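Long-range contact in 4-hydroxy-tetrahydrodipicolinate synthase (Thermotoga maritima, PDB 1O5K), which probably catalyses the condensation of pyruvate with aspartate-beta-semialdehyde to 4-hydroxy-tetrahydrodipicolinate, a step of lysine biosynthesis, and forms a Schiff base with pyruvate: residues I182-K190 with L210-I218. Sequence-based numbering, arbitrary orientation.
Sequences IDRTVSLTK and LCAGGDGVI
Asp-183 and Ala-212 bring their CA atoms to 5.6 Å and Val-186 and Gly-214 theirs to 6.1 Å, where helix 179-192 of the TIM barrel passes the turn between helix 206-212 and strand 216-219. Val-186 fills the middle. Its CG1, turned anti to the backbone N (chi1 175°), lies 3.3 Å from Ala-212 O and also packs on the Gly-213 carbonyl carbon, while CG2 sits 4.2 Å from Ala-212 CB. One helical turn back, Ile-182 CG2 meets the same methyl at 4.3 Å. Helix 206-212 closes in a Schellman motif, Gly-213 leaving it at a phi of 106°. One turn beyond Val-186, Lys-190 runs extended past the glycines, its CE 3.5 Å from Gly-213 O, and then bends at its last torsion (chi4 -75°), which brings NZ to Asp-215 OD1 at 2.7 Å. This salt bridge uses the syn lone pair of OD1. The ammonium also bonds Phe-196 O, and the carboxylate is held further by Arg-15 and the Val-198 amide. At the other end of the contact, Arg-249 of the second subunit reaches both Ala-212 O and the Asp-183 carboxylate, which also bonds Tyr-208 of that subunit. Apolar packing seats the helix end against helix 179-192 at a subunit interface, and a buried carboxylate, probably kept ionised by lysine and arginine, ties that helix to the residue before strand 216-219, whose Ile-218 probably binds pyruvate.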
loop_
_atom_site.group_PDB
_atom_site.type_symbol
_atom_site.label_atom_id
_atom_site.label_comp_id
_atom_site.label_asym_id
_atom_site.label_seq_id
_atom_site.Cartn_x
_atom_site.Cartn_y
_atom_site.Cartn_z
ATOM N N ILE A 182 11.883 -10.108 7.104
ATOM C CA ILE A 182 13.077 -10.267 7.914
ATOM C C ILE A 182 13.156 -11.676 8.552
ATOM O O ILE A 182 14.198 -12.347 8.470
ATOM C CB ILE A 182 13.100 -9.186 8.996
ATOM C CG1 ILE A 182 13.340 -7.801 8.308
ATOM C CG2 ILE A 182 14.136 -9.506 10.053
ATOM C CD1 ILE A 182 13.092 -6.615 9.277
ATOM N N ASP A 183 12.039 -12.129 9.100
ATOM C CA ASP A 183 11.938 -13.438 9.735
ATOM C C ASP A 183 12.304 -14.559 8.752
ATOM O O ASP A 183 13.108 -15.412 9.066
ATOM C CB ASP A 183 10.519 -13.613 10.244
ATOM C CG ASP A 183 10.303 -14.927 10.922
ATOM O OD1 ASP A 183 9.723 -15.815 10.279
ATOM O OD2 ASP A 183 10.675 -15.140 12.066
ATOM N N ARG A 184 11.735 -14.497 7.559
ATOM C CA ARG A 184 11.918 -15.526 6.543
ATOM C C ARG A 184 13.292 -15.485 5.858
ATOM O O ARG A 184 13.866 -16.542 5.580
ATOM C CB ARG A 184 10.793 -15.454 5.530
ATOM C CG ARG A 184 9.545 -16.081 6.037
ATOM C CD ARG A 184 9.622 -17.640 6.070
ATOM N NE ARG A 184 9.271 -18.224 4.773
ATOM C CZ ARG A 184 9.104 -19.537 4.519
ATOM N NH1 ARG A 184 8.772 -19.922 3.295
ATOM N NH2 ARG A 184 9.278 -20.464 5.457
ATOM N N THR A 185 13.819 -14.296 5.582
ATOM C CA THR A 185 15.172 -14.154 5.061
ATOM C C THR A 185 16.173 -14.803 6.003
ATOM O O THR A 185 16.945 -15.642 5.575
ATOM C CB THR A 185 15.492 -12.717 4.805
ATOM O OG1 THR A 185 14.676 -12.260 3.700
ATOM C CG2 THR A 185 16.863 -12.541 4.348
ATOM N N VAL A 186 16.105 -14.481 7.288
ATOM C CA VAL A 186 16.995 -15.101 8.254
ATOM C C VAL A 186 16.801 -16.618 8.273
ATOM O O VAL A 186 17.758 -17.356 8.156
ATOM C CB VAL A 186 16.831 -14.559 9.665
ATOM C CG1 VAL A 186 17.728 -15.366 10.631
ATOM C CG2 VAL A 186 17.221 -13.099 9.702
ATOM N N SER A 187 15.556 -17.081 8.438
ATOM C CA SER A 187 15.261 -18.520 8.602
ATOM C C SER A 187 15.697 -19.305 7.361
ATOM O O SER A 187 16.384 -20.329 7.446
ATOM C CB SER A 187 13.747 -18.710 8.780
ATOM O OG SER A 187 13.450 -20.115 8.798
ATOM N N LEU A 188 15.287 -18.831 6.189
ATOM C CA LEU A 188 15.454 -19.681 5.008
ATOM C C LEU A 188 16.898 -19.681 4.535
ATOM O O LEU A 188 17.387 -20.710 4.068
ATOM C CB LEU A 188 14.542 -19.225 3.905
ATOM C CG LEU A 188 13.046 -19.507 4.043
ATOM C CD1 LEU A 188 12.384 -19.179 2.737
ATOM C CD2 LEU A 188 12.753 -20.991 4.428
ATOM N N THR A 189 17.583 -18.518 4.593
ATOM C CA THR A 189 18.988 -18.476 4.129
ATOM C C THR A 189 19.905 -19.345 5.023
ATOM O O THR A 189 20.762 -20.083 4.528
ATOM C CB THR A 189 19.560 -17.059 3.982
ATOM O OG1 THR A 189 19.520 -16.374 5.241
ATOM C CG2 THR A 189 18.756 -16.183 2.997
ATOM N N LYS A 190 19.680 -19.302 6.340
ATOM C CA LYS A 190 20.522 -20.025 7.262
ATOM C C LYS A 190 20.222 -21.477 7.245
ATOM O O LYS A 190 21.080 -22.295 7.544
ATOM C CB LYS A 190 20.393 -19.459 8.679
ATOM C CG LYS A 190 21.133 -18.123 8.758
ATOM C CD LYS A 190 21.092 -17.439 10.110
ATOM C CE LYS A 190 21.726 -16.025 10.059
ATOM N NZ LYS A 190 23.251 -16.019 9.996
ATOM N N LEU A 210 18.083 -8.983 15.020
ATOM C CA LEU A 210 18.839 -9.812 15.967
ATOM C C LEU A 210 17.960 -10.906 16.593
ATOM O O LEU A 210 18.369 -12.064 16.672
ATOM C CB LEU A 210 19.505 -8.924 17.055
ATOM C CG LEU A 210 20.615 -8.010 16.461
ATOM C CD1 LEU A 210 20.970 -6.966 17.445
ATOM C CD2 LEU A 210 21.854 -8.870 16.095
ATOM N N CYS A 211 16.755 -10.538 17.054
ATOM C CA CYS A 211 15.809 -11.461 17.689
ATOM C C CYS A 211 15.423 -12.568 16.703
ATOM O O CYS A 211 15.224 -13.729 17.133
ATOM C CB CYS A 211 14.546 -10.730 18.177
ATOM S SG CYS A 211 14.837 -9.677 19.617
ATOM N N ALA A 212 15.373 -12.239 15.407
ATOM C CA ALA A 212 15.073 -13.233 14.353
ATOM C C ALA A 212 16.216 -14.230 14.135
ATOM O O ALA A 212 16.044 -15.266 13.481
ATOM C CB ALA A 212 14.793 -12.486 13.031
ATOM N N GLY A 213 17.383 -13.845 14.626
ATOM C CA GLY A 213 18.608 -14.624 14.586
ATOM C C GLY A 213 19.664 -14.170 13.599
ATOM O O GLY A 213 20.541 -14.963 13.222
ATOM N N GLY A 214 19.607 -12.896 13.186
ATOM C CA GLY A 214 20.556 -12.303 12.276
ATOM C C GLY A 214 21.825 -11.831 12.961
ATOM O O GLY A 214 22.052 -12.096 14.150
ATOM N N ASP A 215 22.651 -11.149 12.179
ATOM C CA ASP A 215 24.045 -10.932 12.494
ATOM C C ASP A 215 24.509 -9.487 12.787
ATOM O O ASP A 215 25.688 -9.253 13.032
ATOM C CB ASP A 215 24.905 -11.560 11.400
ATOM C CG ASP A 215 24.637 -13.012 11.303
ATOM O OD1 ASP A 215 23.944 -13.443 10.366
ATOM O OD2 ASP A 215 24.952 -13.764 12.229
ATOM N N GLY A 216 23.571 -8.548 12.820
ATOM C CA GLY A 216 23.903 -7.179 13.051
ATOM C C GLY A 216 23.245 -6.241 12.075
ATOM O O GLY A 216 22.111 -6.451 11.638
ATOM N N VAL A 217 23.967 -5.188 11.732
ATOM C CA VAL A 217 23.421 -4.088 10.964
ATOM C C VAL A 217 24.463 -3.382 10.122
ATOM O O VAL A 217 25.598 -3.224 10.536
ATOM C CB VAL A 217 22.697 -3.040 11.855
ATOM C CG1 VAL A 217 23.645 -2.508 12.954
ATOM C CG2 VAL A 217 22.072 -1.874 11.039
ATOM N N ILE A 218 24.068 -3.047 8.892
ATOM C CA ILE A 218 24.832 -2.139 8.064
ATOM C C ILE A 218 24.072 -0.800 8.192
ATOM O O ILE A 218 22.954 -0.635 7.684
ATOM C CB ILE A 218 25.010 -2.628 6.635
ATOM C CG1 ILE A 218 25.910 -3.887 6.630
ATOM C CG2 ILE A 218 25.630 -1.467 5.805
ATOM C CD1 ILE A 218 25.933 -4.664 5.281
#